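Local coordinates for protein (S)-2-haloacid dehalogenase 4A (Burkholderia cepacia, PDB 2NO4) that catalyses the hydrolytic dehalogenation of small (S)-2-haloalkanoic acids to (R)-2-hydroxyalkanoic acids, inverting the configuration at the carbon that carries the halogen, at residues 19-24 with 133-138; 25-30 with 105-110; 68-73 with 127-132; 113-118 with 145-150. All coordinates share one frame; numbering follows the deposited sequence.

Interaction 1. Residues 19-24 with 133-138. With SO4 (sulfate ion), chain H; SO4 (sulfate ion), chain I.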
# COMPACT_ATOMS: atom_id res chain seq x y z
N PHE B 19 -7.11 19.74 5.50
CA PHE B 19 -7.85 18.78 4.74
C PHE B 19 -6.99 17.93 3.80
O PHE B 19 -6.20 18.45 3.05
CB PHE B 19 -8.90 19.51 3.87
CG PHE B 19 -10.08 19.99 4.65
CD1 PHE B 19 -10.07 21.26 5.27
CD2 PHE B 19 -11.17 19.16 4.84
CE1 PHE B 19 -11.16 21.67 6.03
CE2 PHE B 19 -12.29 19.58 5.62
CZ PHE B 19 -12.26 20.85 6.19
N ASP B 20 -7.21 16.62 3.84
CA ASP B 20 -6.86 15.73 2.75
C ASP B 20 -7.63 16.12 1.49
O ASP B 20 -8.73 16.68 1.57
CB ASP B 20 -7.18 14.28 3.19
CG ASP B 20 -6.94 13.28 2.11
OD1 ASP B 20 -5.76 12.97 1.88
OD2 ASP B 20 -7.93 12.78 1.51
N ALA B 21 -7.04 15.91 0.31
CA ALA B 21 -7.74 16.21 -0.93
C ALA B 21 -8.41 14.99 -1.57
O ALA B 21 -9.64 14.91 -1.62
CB ALA B 21 -6.82 16.91 -1.92
N TYR B 22 -7.60 14.02 -2.02
CA TYR B 22 -8.07 12.92 -2.86
C TYR B 22 -8.76 11.87 -1.99
O TYR B 22 -8.10 11.14 -1.24
CB TYR B 22 -6.89 12.30 -3.66
CG TYR B 22 -6.41 13.29 -4.70
CD1 TYR B 22 -7.15 13.50 -5.88
CD2 TYR B 22 -5.26 14.07 -4.48
CE1 TYR B 22 -6.74 14.43 -6.86
CE2 TYR B 22 -4.84 15.01 -5.43
CZ TYR B 22 -5.58 15.20 -6.61
OH TYR B 22 -5.17 16.12 -7.56
N GLY B 23 -10.08 11.84 -2.08
CA GLY B 23 -10.89 10.92 -1.24
C GLY B 23 -11.73 11.64 -0.19
O GLY B 23 -12.73 11.10 0.29
N THR B 24 -11.34 12.87 0.14
CA THR B 24 -11.98 13.66 1.20
C THR B 24 -12.76 14.84 0.61
O THR B 24 -13.97 14.94 0.81
CB THR B 24 -10.92 14.14 2.20
OG1 THR B 24 -10.21 12.99 2.69
CG2 THR B 24 -11.55 14.90 3.43
N GLU B 133 0.45 20.97 -9.85
CA GLU B 133 -0.21 21.02 -11.14
C GLU B 133 -1.53 20.23 -11.22
O GLU B 133 -2.56 20.78 -11.65
CB GLU B 133 0.69 20.59 -12.30
CG GLU B 133 0.00 20.90 -13.63
CD GLU B 133 0.74 20.38 -14.82
OE1 GLU B 133 0.06 20.11 -15.86
OE2 GLU B 133 1.99 20.24 -14.74
N MET B 134 -1.51 18.95 -10.83
CA MET B 134 -2.74 18.16 -10.83
C MET B 134 -3.78 18.68 -9.81
O MET B 134 -4.98 18.74 -10.10
CB MET B 134 -2.43 16.65 -10.64
CG MET B 134 -2.06 16.23 -9.23
SD MET B 134 -1.62 14.49 -9.15
CE MET B 134 -3.30 13.75 -9.17
N LEU B 135 -3.32 19.08 -8.63
CA LEU B 135 -4.21 19.45 -7.55
C LEU B 135 -4.88 20.81 -7.84
O LEU B 135 -6.09 20.97 -7.63
CB LEU B 135 -3.46 19.54 -6.24
CG LEU B 135 -4.10 19.00 -4.95
CD1 LEU B 135 -3.37 19.65 -3.80
CD2 LEU B 135 -5.61 19.21 -4.82
N GLN B 136 -4.08 21.77 -8.30
CA GLN B 136 -4.60 23.09 -8.67
C GLN B 136 -5.67 23.04 -9.76
O GLN B 136 -6.72 23.71 -9.64
CB GLN B 136 -3.45 24.05 -9.06
CG GLN B 136 -2.83 24.75 -7.84
CD GLN B 136 -3.88 25.53 -7.02
OE1 GLN B 136 -4.12 25.23 -5.84
NE2 GLN B 136 -4.53 26.50 -7.66
N ALA B 137 -5.43 22.24 -10.79
CA ALA B 137 -6.44 22.00 -11.82
C ALA B 137 -7.78 21.51 -11.23
O ALA B 137 -8.85 22.03 -11.58
CB ALA B 137 -5.92 21.01 -12.89
N ALA B 138 -7.70 20.49 -10.36
CA ALA B 138 -8.92 19.94 -9.71
C ALA B 138 -9.60 20.97 -8.82
O ALA B 138 -10.83 21.11 -8.84
CB ALA B 138 -8.60 18.66 -8.92
S SO4 H . -4.09 13.07 -0.77
O1 SO4 H . -4.86 14.26 -1.01
O2 SO4 H . -3.54 12.53 -2.00
O3 SO4 H . -3.07 13.27 0.23
O4 SO4 H . -5.07 12.11 -0.26
S SO4 I . 4.26 20.89 -10.31
O1 SO4 I . 3.90 21.97 -11.24
O2 SO4 I . 5.33 20.09 -10.94
O3 SO4 I . 4.76 21.51 -9.06
O4 SO4 I . 3.07 20.06 -10.08
O HOH W 1 -6.13 16.06 -9.94
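A21 and L135 mark the nearest approach of the two backbones, with their CA atoms 8.2 Å apart, so the meeting is left to side chains. Residues 19-24 leave strand 16-19 as a loop, in which T24 N bonds back to A21 O; residues 133-138 belong to helix 132-141. Y22 does most of the bridging. Its CG stands anti to the carbonyl carbon (chi1 -69°), and the ring reaches over with the hydroxyl leading, until OH lies 3.5 Å from L135 CA. M134 comes to the ring obliquely, its CE 3.7 Å from Y22 CZ; a bend at chi3 (-78°) carries that methyl round. L135 also meets the ring obliquely, CG to Y22 CE2 at 4.1 Å, while its CD2 methyl rests on A21 CB at 3.9 Å. The buried phenol donates to a water in the ring plane, 2.6 Å from Y22 OH, and this water donates to M134 O. At the backbone end of Y22, A21 N and Y22 N both donate to O1 of the sulfate of chain H, the second almost straight (170°); its O2 reaches the ring edge. Both residues bind the (S)-2-haloacid, so this sulfate probably sits where the substrate would. D20, the nucleophile, opens the DxxxT signature of the HAD superfamily; T24 OG1 donates to D20 OD2 on its anti side, 2.6 Å away. The loop follows directly on strand 16-19, flanked in the parallel sheet by strands 123-128 and 181-185. A21 leans on I126 and S128 of the former, and M134 packs against F70, W71 and T74 of helix 70-84.

Interaction 2. Residues 25-30 with 105-110; sequences LLDVHS and SAYPDA. With SO4 (sulfate ion), chain L.
L26 and A106 face each other in a single antiparallel bridge, CA to CA 4.3 Å. They form a non-hydrogen-bonded pair, with the backbone bonds falling on the residues to either side. D27 N donates to S105 O at 2.7 Å, and Y107 N donates to L25 O at 3.0 Å. The polar side chains work mostly around the D27 turn. S30 OG donates in the carbonyl plane to D27 O, which also accepts from S30 N; the same OG takes a weak bond from S105 N at 3.4 Å. D27 OD1 accepts weakly from H29 N, a capping bond at the type I turn that leads into helix 30-33, and also weakly from H29 ND1. Across the contact a second type I turn, Y107 to A110, leads into helix 110-119. Most of the 74 residues between the two segments are helical: here the chain leaves the Rossmann-like core for the helical cap of the L-2-haloacid dehalogenases and comes back. The main aromatic contact is D27 on Y107. Their side chains cross at about a right angle with carboxylate and ring planes 8° apart, and D27 CB lies 4.0 Å from the ring centroid, over the face but displaced toward the rim. With CG anti to N (chi1 -172°), D27 lays its carboxylate flat over the phenol end of the ring. A water links Y107 OH to V28 N, and R206 makes a cation-pi contact with the ring. Apolar contact is lighter: L25 CD2 meets A110 CB at 4.1 Å, and L26 CD2 meets A106 CB at 4.4 Å.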
# COMPACT_ATOMS: atom_id res chain seq x y z
N LEU B 25 -12.06 15.72 -0.10
CA LEU B 25 -12.70 16.86 -0.77
C LEU B 25 -13.04 16.51 -2.21
O LEU B 25 -14.03 17.00 -2.72
CB LEU B 25 -11.79 18.11 -0.76
CG LEU B 25 -11.47 18.67 0.64
CD1 LEU B 25 -10.53 19.86 0.55
CD2 LEU B 25 -12.75 19.01 1.44
N LEU B 26 -12.22 15.66 -2.83
CA LEU B 26 -12.33 15.26 -4.23
C LEU B 26 -12.68 13.77 -4.30
O LEU B 26 -12.08 12.95 -3.61
CB LEU B 26 -11.02 15.50 -4.98
CG LEU B 26 -10.56 16.96 -5.01
CD1 LEU B 26 -9.20 17.12 -5.71
CD2 LEU B 26 -11.65 17.78 -5.73
N ASP B 27 -13.60 13.44 -5.18
CA ASP B 27 -14.15 12.09 -5.27
C ASP B 27 -13.31 11.22 -6.22
O ASP B 27 -13.46 11.33 -7.43
CB ASP B 27 -15.60 12.20 -5.74
CG ASP B 27 -16.33 10.90 -5.69
OD1 ASP B 27 -15.70 9.82 -5.70
OD2 ASP B 27 -17.56 10.98 -5.65
N VAL B 28 -12.42 10.39 -5.69
CA VAL B 28 -11.51 9.61 -6.57
C VAL B 28 -12.28 8.67 -7.57
O VAL B 28 -11.80 8.42 -8.69
CB VAL B 28 -10.30 8.89 -5.81
CG1 VAL B 28 -9.40 9.90 -5.09
CG2 VAL B 28 -10.76 7.80 -4.82
N HIS B 29 -13.48 8.24 -7.18
CA HIS B 29 -14.37 7.40 -8.01
C HIS B 29 -14.92 8.03 -9.31
O HIS B 29 -15.23 7.33 -10.25
CB HIS B 29 -15.54 6.84 -7.19
CG HIS B 29 -15.15 6.38 -5.83
ND1 HIS B 29 -15.52 7.05 -4.68
CD2 HIS B 29 -14.44 5.30 -5.41
CE1 HIS B 29 -15.05 6.41 -3.62
NE2 HIS B 29 -14.38 5.35 -4.04
N SER B 30 -15.04 9.35 -9.35
CA SER B 30 -15.60 10.05 -10.50
C SER B 30 -14.78 9.92 -11.80
O SER B 30 -15.36 10.03 -12.91
CB SER B 30 -15.84 11.53 -10.17
OG SER B 30 -14.61 12.20 -9.89
N SER B 105 -14.32 15.60 -9.60
CA SER B 105 -15.47 16.17 -8.89
C SER B 105 -15.20 16.33 -7.40
O SER B 105 -14.64 15.41 -6.75
CB SER B 105 -16.67 15.21 -9.00
OG SER B 105 -16.94 14.91 -10.35
N ALA B 106 -15.62 17.48 -6.88
CA ALA B 106 -15.71 17.69 -5.44
C ALA B 106 -16.92 16.96 -4.91
O ALA B 106 -17.95 16.86 -5.60
CB ALA B 106 -15.81 19.17 -5.12
N TYR B 107 -16.80 16.44 -3.69
CA TYR B 107 -17.97 15.99 -2.95
C TYR B 107 -18.95 17.15 -2.77
O TYR B 107 -18.52 18.30 -2.65
CB TYR B 107 -17.59 15.36 -1.59
CG TYR B 107 -17.06 13.97 -1.75
CD1 TYR B 107 -17.94 12.87 -1.88
CD2 TYR B 107 -15.69 13.74 -1.84
CE1 TYR B 107 -17.45 11.59 -2.06
CE2 TYR B 107 -15.20 12.48 -2.01
CZ TYR B 107 -16.09 11.41 -2.13
OH TYR B 107 -15.59 10.15 -2.31
N PRO B 108 -20.25 16.86 -2.73
CA PRO B 108 -21.27 17.93 -2.85
C PRO B 108 -21.22 19.01 -1.73
O PRO B 108 -21.49 20.17 -2.01
CB PRO B 108 -22.62 17.17 -2.85
CG PRO B 108 -22.34 15.80 -2.31
CD PRO B 108 -20.84 15.51 -2.58
N ASP B 109 -20.85 18.62 -0.51
CA ASP B 109 -20.83 19.54 0.62
C ASP B 109 -19.46 20.24 0.82
O ASP B 109 -19.29 21.02 1.76
CB ASP B 109 -21.23 18.80 1.91
CG ASP B 109 -22.70 18.35 1.91
OD1 ASP B 109 -23.43 18.61 0.91
OD2 ASP B 109 -23.14 17.72 2.91
N ALA B 110 -18.47 19.92 -0.03
CA ALA B 110 -17.10 20.41 0.18
C ALA B 110 -16.99 21.97 0.15
O ALA B 110 -16.45 22.57 1.09
CB ALA B 110 -16.12 19.75 -0.84
S SO4 L . -20.12 14.98 1.54
O1 SO4 L . -19.93 16.18 0.70
O2 SO4 L . -20.20 13.72 0.76
O3 SO4 L . -19.01 14.95 2.47
O4 SO4 L . -21.40 15.01 2.22
O HOH W 2 -13.18 9.12 -3.31

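Interaction 3. Residues 68-73 with 127-132; sequences ADFWQL and LSNGND. With SO4 (sulfate ion), chain H; SO4 (sulfate ion), chain I; SO4 (sulfate ion), chain K.
F70 turns the face of its ring to N129, whose CB stands 3.8 Å from the ring centroid, almost straight above it: a CH-pi contact. The N129 amide is turned about halfway, 48°, from the ring plane, and its OD1 bonds to K161 N. D69 and N131 are set differently, carboxylate and amide stacked with planes only 13° apart and D69 OD2 3.6 Å from N131 ND2. N131 CG lies between its backbone N and carbonyl carbon (chi1 56°), which extends the amide to the start of helix 70-84. There OD1 accepts from W71 N at 2.9 Å, the donor tilted somewhat out of the carbonyl plane. D69 is the N-cap of that helix, its OD1 taking Q72 N at 3.0 Å. A water accepts from F70 N and donates to N129 O, linking the two backbones. On the loop side, S128 OG accepts from G130 N, an ST turn, and donates to the sulfate of chain H, whose O3 accepts from N129 N at 2.8 Å; S128 and N129 bind the (S)-2-haloacid. N131 is itself an N-cap, for helix 132-141, but lends that helix no capping bond. Its ND2 and E133 N instead share O4 of the sulfate of chain I, so the anion probably gains from the dipole at this helix start, and the neighbouring D69 carboxylate may polarise the amide between them.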
# COMPACT_ATOMS: atom_id res chain seq x y z
N ALA B 68 8.82 9.89 -7.02
CA ALA B 68 8.37 10.55 -8.24
C ALA B 68 7.05 11.16 -7.84
O ALA B 68 6.43 10.72 -6.85
CB ALA B 68 8.17 9.56 -9.38
N ASP B 69 6.62 12.16 -8.59
CA ASP B 69 5.45 12.92 -8.19
C ASP B 69 4.10 12.23 -8.42
O ASP B 69 4.02 11.22 -9.11
CB ASP B 69 5.48 14.38 -8.71
CG ASP B 69 4.99 14.55 -10.17
OD1 ASP B 69 4.53 13.63 -10.84
OD2 ASP B 69 5.04 15.71 -10.65
N PHE B 70 3.05 12.79 -7.82
CA PHE B 70 1.82 12.02 -7.68
C PHE B 70 1.14 11.82 -9.00
O PHE B 70 0.56 10.76 -9.26
CB PHE B 70 0.90 12.67 -6.66
CG PHE B 70 -0.08 11.71 -6.00
CD1 PHE B 70 0.38 10.59 -5.30
CD2 PHE B 70 -1.47 11.96 -6.05
CE1 PHE B 70 -0.52 9.74 -4.63
CE2 PHE B 70 -2.37 11.12 -5.40
CZ PHE B 70 -1.87 9.99 -4.67
N TRP B 71 1.25 12.82 -9.88
CA TRP B 71 0.76 12.67 -11.26
C TRP B 71 1.43 11.50 -12.01
O TRP B 71 0.76 10.72 -12.72
CB TRP B 71 0.91 13.99 -12.04
CG TRP B 71 0.31 13.98 -13.40
CD1 TRP B 71 1.00 13.94 -14.58
CD2 TRP B 71 -1.08 14.01 -13.74
NE1 TRP B 71 0.12 13.95 -15.65
CE2 TRP B 71 -1.16 13.99 -15.16
CE3 TRP B 71 -2.27 14.05 -13.00
CZ2 TRP B 71 -2.39 14.03 -15.85
CZ3 TRP B 71 -3.50 14.09 -13.70
CH2 TRP B 71 -3.53 14.08 -15.12
N GLN B 72 2.75 11.39 -11.88
CA GLN B 72 3.47 10.29 -12.51
C GLN B 72 2.98 8.96 -11.94
O GLN B 72 2.76 8.01 -12.68
CB GLN B 72 4.99 10.41 -12.34
CG GLN B 72 5.79 9.31 -13.10
CD GLN B 72 7.29 9.48 -12.96
OE1 GLN B 72 7.80 10.59 -12.94
NE2 GLN B 72 8.00 8.36 -12.84
N LEU B 73 2.85 8.87 -10.63
CA LEU B 73 2.35 7.64 -10.02
C LEU B 73 0.92 7.28 -10.43
O LEU B 73 0.59 6.09 -10.58
CB LEU B 73 2.39 7.74 -8.49
CG LEU B 73 3.76 8.08 -7.89
CD1 LEU B 73 3.77 7.85 -6.38
CD2 LEU B 73 4.97 7.44 -8.61
N LEU B 127 -3.57 19.60 2.78
CA LEU B 127 -2.27 18.91 2.81
C LEU B 127 -2.44 17.60 2.01
O LEU B 127 -3.23 16.69 2.41
CB LEU B 127 -1.82 18.66 4.26
CG LEU B 127 -0.50 17.87 4.38
CD1 LEU B 127 0.68 18.77 3.85
CD2 LEU B 127 -0.27 17.36 5.82
N SER B 128 -1.76 17.52 0.87
CA SER B 128 -2.03 16.48 -0.12
C SER B 128 -0.76 15.83 -0.65
O SER B 128 0.26 16.50 -0.86
CB SER B 128 -2.81 17.09 -1.30
OG SER B 128 -3.10 16.09 -2.29
N ASN B 129 -0.83 14.53 -0.95
CA ASN B 129 0.20 13.89 -1.80
C ASN B 129 0.29 14.47 -3.21
O ASN B 129 1.32 14.31 -3.86
CB ASN B 129 -0.08 12.38 -1.96
CG ASN B 129 0.12 11.60 -0.67
OD1 ASN B 129 0.99 11.91 0.15
ND2 ASN B 129 -0.70 10.55 -0.49
N GLY B 130 -0.79 15.07 -3.70
CA GLY B 130 -0.88 15.51 -5.09
C GLY B 130 0.10 16.68 -5.27
O GLY B 130 0.24 17.52 -4.39
N ASN B 131 0.81 16.67 -6.39
CA ASN B 131 1.68 17.79 -6.80
C ASN B 131 0.83 18.99 -7.25
O ASN B 131 -0.36 18.80 -7.62
CB ASN B 131 2.66 17.35 -7.90
CG ASN B 131 1.96 16.75 -9.13
OD1 ASN B 131 1.48 15.61 -9.08
ND2 ASN B 131 1.96 17.49 -10.25
N ASP B 132 1.40 20.18 -7.24
CA ASP B 132 0.60 21.38 -7.46
C ASP B 132 -0.19 21.36 -8.76
O ASP B 132 -1.36 21.70 -8.80
CB ASP B 132 1.44 22.65 -7.34
CG ASP B 132 0.59 23.88 -7.15
OD1 ASP B 132 0.52 24.70 -8.08
OD2 ASP B 132 -0.05 24.01 -6.08
S SO4 H . -4.09 13.07 -0.77
O1 SO4 H . -4.86 14.26 -1.01
O2 SO4 H . -3.54 12.53 -2.00
O3 SO4 H . -3.07 13.27 0.23
O4 SO4 H . -5.07 12.11 -0.26
S SO4 I . 4.26 20.89 -10.31
O1 SO4 I . 3.90 21.97 -11.24
O2 SO4 I . 5.33 20.09 -10.94
O3 SO4 I . 4.76 21.51 -9.06
O4 SO4 I . 3.07 20.06 -10.08
S SO4 K . 11.26 7.09 -11.91
O1 SO4 K . 10.85 8.36 -12.44
O2 SO4 K . 12.51 6.64 -12.54
O3 SO4 K . 11.51 7.19 -10.48
O4 SO4 K . 10.19 6.11 -12.24
O HOH W 3 3.44 14.73 -5.60

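Interaction 4. Residues 113-118 with 145-150. With SO4 (sulfate ion), chain M.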
# COMPACT_ATOMS: atom_id res chain seq x y z
N THR B 113 -18.97 23.76 3.04
CA THR B 113 -18.38 23.59 4.38
C THR B 113 -17.04 24.31 4.57
O THR B 113 -16.84 24.96 5.59
CB THR B 113 -18.53 22.16 5.05
OG1 THR B 113 -17.29 21.71 5.65
CG2 THR B 113 -19.16 21.15 4.21
N LEU B 114 -16.17 24.28 3.58
CA LEU B 114 -14.94 25.07 3.67
C LEU B 114 -15.23 26.60 3.80
O LEU B 114 -14.59 27.26 4.63
CB LEU B 114 -13.96 24.68 2.54
CG LEU B 114 -13.03 23.53 3.04
CD1 LEU B 114 -13.80 22.31 3.52
CD2 LEU B 114 -12.07 23.13 1.97
N GLU B 115 -16.22 27.12 3.06
CA GLU B 115 -16.64 28.51 3.26
C GLU B 115 -17.13 28.80 4.68
O GLU B 115 -16.72 29.75 5.28
CB GLU B 115 -17.67 28.97 2.21
CG GLU B 115 -18.12 30.46 2.37
CD GLU B 115 -16.95 31.44 2.63
OE1 GLU B 115 -16.09 31.63 1.74
OE2 GLU B 115 -16.88 32.03 3.75
N LYS B 116 -17.94 27.93 5.26
CA LYS B 116 -18.42 28.13 6.66
C LYS B 116 -17.23 28.18 7.62
O LYS B 116 -17.15 29.05 8.50
CB LYS B 116 -19.40 27.03 7.09
CG LYS B 116 -20.75 26.97 6.34
CD LYS B 116 -21.67 25.89 6.99
CE LYS B 116 -22.95 25.59 6.22
NZ LYS B 116 -23.73 26.84 6.12
N LEU B 117 -16.29 27.24 7.44
CA LEU B 117 -15.09 27.20 8.28
C LEU B 117 -14.22 28.44 8.11
O LEU B 117 -13.68 28.95 9.08
CB LEU B 117 -14.26 25.93 7.98
CG LEU B 117 -14.91 24.62 8.43
CD1 LEU B 117 -14.05 23.40 8.03
CD2 LEU B 117 -15.19 24.63 9.94
N LYS B 118 -14.08 28.90 6.87
CA LYS B 118 -13.29 30.11 6.63
C LYS B 118 -13.98 31.34 7.28
O LYS B 118 -13.30 32.23 7.81
CB LYS B 118 -13.09 30.29 5.14
CG LYS B 118 -11.74 30.84 4.71
CD LYS B 118 -11.72 30.91 3.17
CE LYS B 118 -11.26 32.27 2.66
NZ LYS B 118 -9.81 32.28 2.28
N ASP B 145 -10.75 26.61 -4.89
CA ASP B 145 -9.73 27.67 -4.84
C ASP B 145 -10.07 28.83 -3.87
O ASP B 145 -9.25 29.23 -3.04
CB ASP B 145 -9.46 28.20 -6.28
CG ASP B 145 -10.78 28.54 -7.10
OD1 ASP B 145 -11.52 29.52 -6.80
OD2 ASP B 145 -11.04 27.84 -8.07
N ARG B 146 -11.29 29.34 -3.99
CA ARG B 146 -11.67 30.55 -3.27
C ARG B 146 -11.97 30.31 -1.80
O ARG B 146 -12.12 31.26 -1.04
CB ARG B 146 -12.87 31.22 -3.95
CG ARG B 146 -14.15 30.44 -3.94
CD ARG B 146 -15.06 30.91 -5.10
NE ARG B 146 -14.43 30.72 -6.41
CZ ARG B 146 -15.06 30.93 -7.57
NH1 ARG B 146 -16.33 31.33 -7.57
NH2 ARG B 146 -14.42 30.73 -8.72
N VAL B 147 -12.07 29.05 -1.41
CA VAL B 147 -12.42 28.72 -0.04
C VAL B 147 -11.22 28.19 0.75
O VAL B 147 -11.40 27.59 1.81
CB VAL B 147 -13.68 27.78 0.05
CG1 VAL B 147 -14.89 28.48 -0.51
CG2 VAL B 147 -13.47 26.45 -0.70
N LEU B 148 -10.00 28.46 0.23
CA LEU B 148 -8.75 27.95 0.82
C LEU B 148 -7.70 29.02 1.12
O LEU B 148 -7.44 29.90 0.29
CB LEU B 148 -8.10 26.91 -0.11
CG LEU B 148 -8.79 25.58 -0.34
CD1 LEU B 148 -8.04 24.85 -1.45
CD2 LEU B 148 -8.87 24.74 0.93
N ASP B 149 -7.06 28.93 2.29
CA ASP B 149 -5.95 29.79 2.63
C ASP B 149 -4.63 29.30 2.04
O ASP B 149 -3.76 30.10 1.69
CB ASP B 149 -5.82 29.93 4.15
CG ASP B 149 -6.99 30.68 4.76
OD1 ASP B 149 -7.27 31.81 4.26
OD2 ASP B 149 -7.65 30.16 5.70
N SER B 150 -4.48 27.99 1.94
CA SER B 150 -3.19 27.40 1.62
C SER B 150 -3.38 25.97 1.09
O SER B 150 -4.31 25.26 1.47
CB SER B 150 -2.29 27.44 2.86
OG SER B 150 -1.12 26.66 2.69
S SO4 M . -27.27 24.87 4.50
O1 SO4 M . -28.58 24.49 5.04
O2 SO4 M . -26.54 25.67 5.49
O3 SO4 M . -26.66 23.63 4.01
O4 SO4 M . -27.36 25.73 3.33
O HOH W 4 -9.43 32.90 5.28
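The D149 carboxylate is the flat group that meets the other segment: K118 NZ comes to its OD1 at 3.3 Å in a salt bridge whose hydrogen bond is weak. A water bridges the same pair, accepting from K118 NZ and donating to OD1 at 2.6 Å, while D149 OD2 is taken by V124 N. The R146 guanidinium, the other flat group, holds D145 OD1 at its edge, NE to OD1 3.2 Å and nearly in plane. K118 reaches D149 by bending at chi3 and chi4, and on the way its CD passes 3.6 Å from V147 O, a carbonyl buried here without a hydrogen-bond partner. The rest is apolar. V147 sits against one side of helix 110-119, spreading its two methyls: CG2 touches L114 CB at 3.7 Å, and CG1 lies against E115 CB at 3.9 Å. L148 crosses L114 obliquely, CD2 to CD2 at 3.7 Å. The loop thus puts an aliphatic patch on the inner side of the helix and an ion pair on the more exposed side. It joins helix 132-141 to strand 150-153, at one edge of the parallel sheet. L114 and L148 both rest on V124 of the adjoining strand 123-128, L148 also on I126, and L114 continues inward to F19 of strand 16-19. L117 packs against the same two strands and, with W229 and L232, against helix 228-232.

Interaction 1 is the hub. Its centre lies about 9 Å from those of interactions 2 and 3, and it touches every other contact. F19 O bonds to L127 N at 2.9 Å, pairing strands 16-19 and 123-128 just ahead of D20 and N129; the two loops share one sulfate, with K161 completing its grip, probably in the place of the substrate. A21 O probably accepts from L26 N, also at 2.9 Å, tying the nucleophile loop to interaction 2, where the chain leaves for the cap and returns. Interaction 4 is farther out, about 14 Å from interaction 1 between centres, yet F19 CZ meets L114 CD1 at 3.4 Å. Interactions 3 and 4, about 22 Å apart between centres, do not touch.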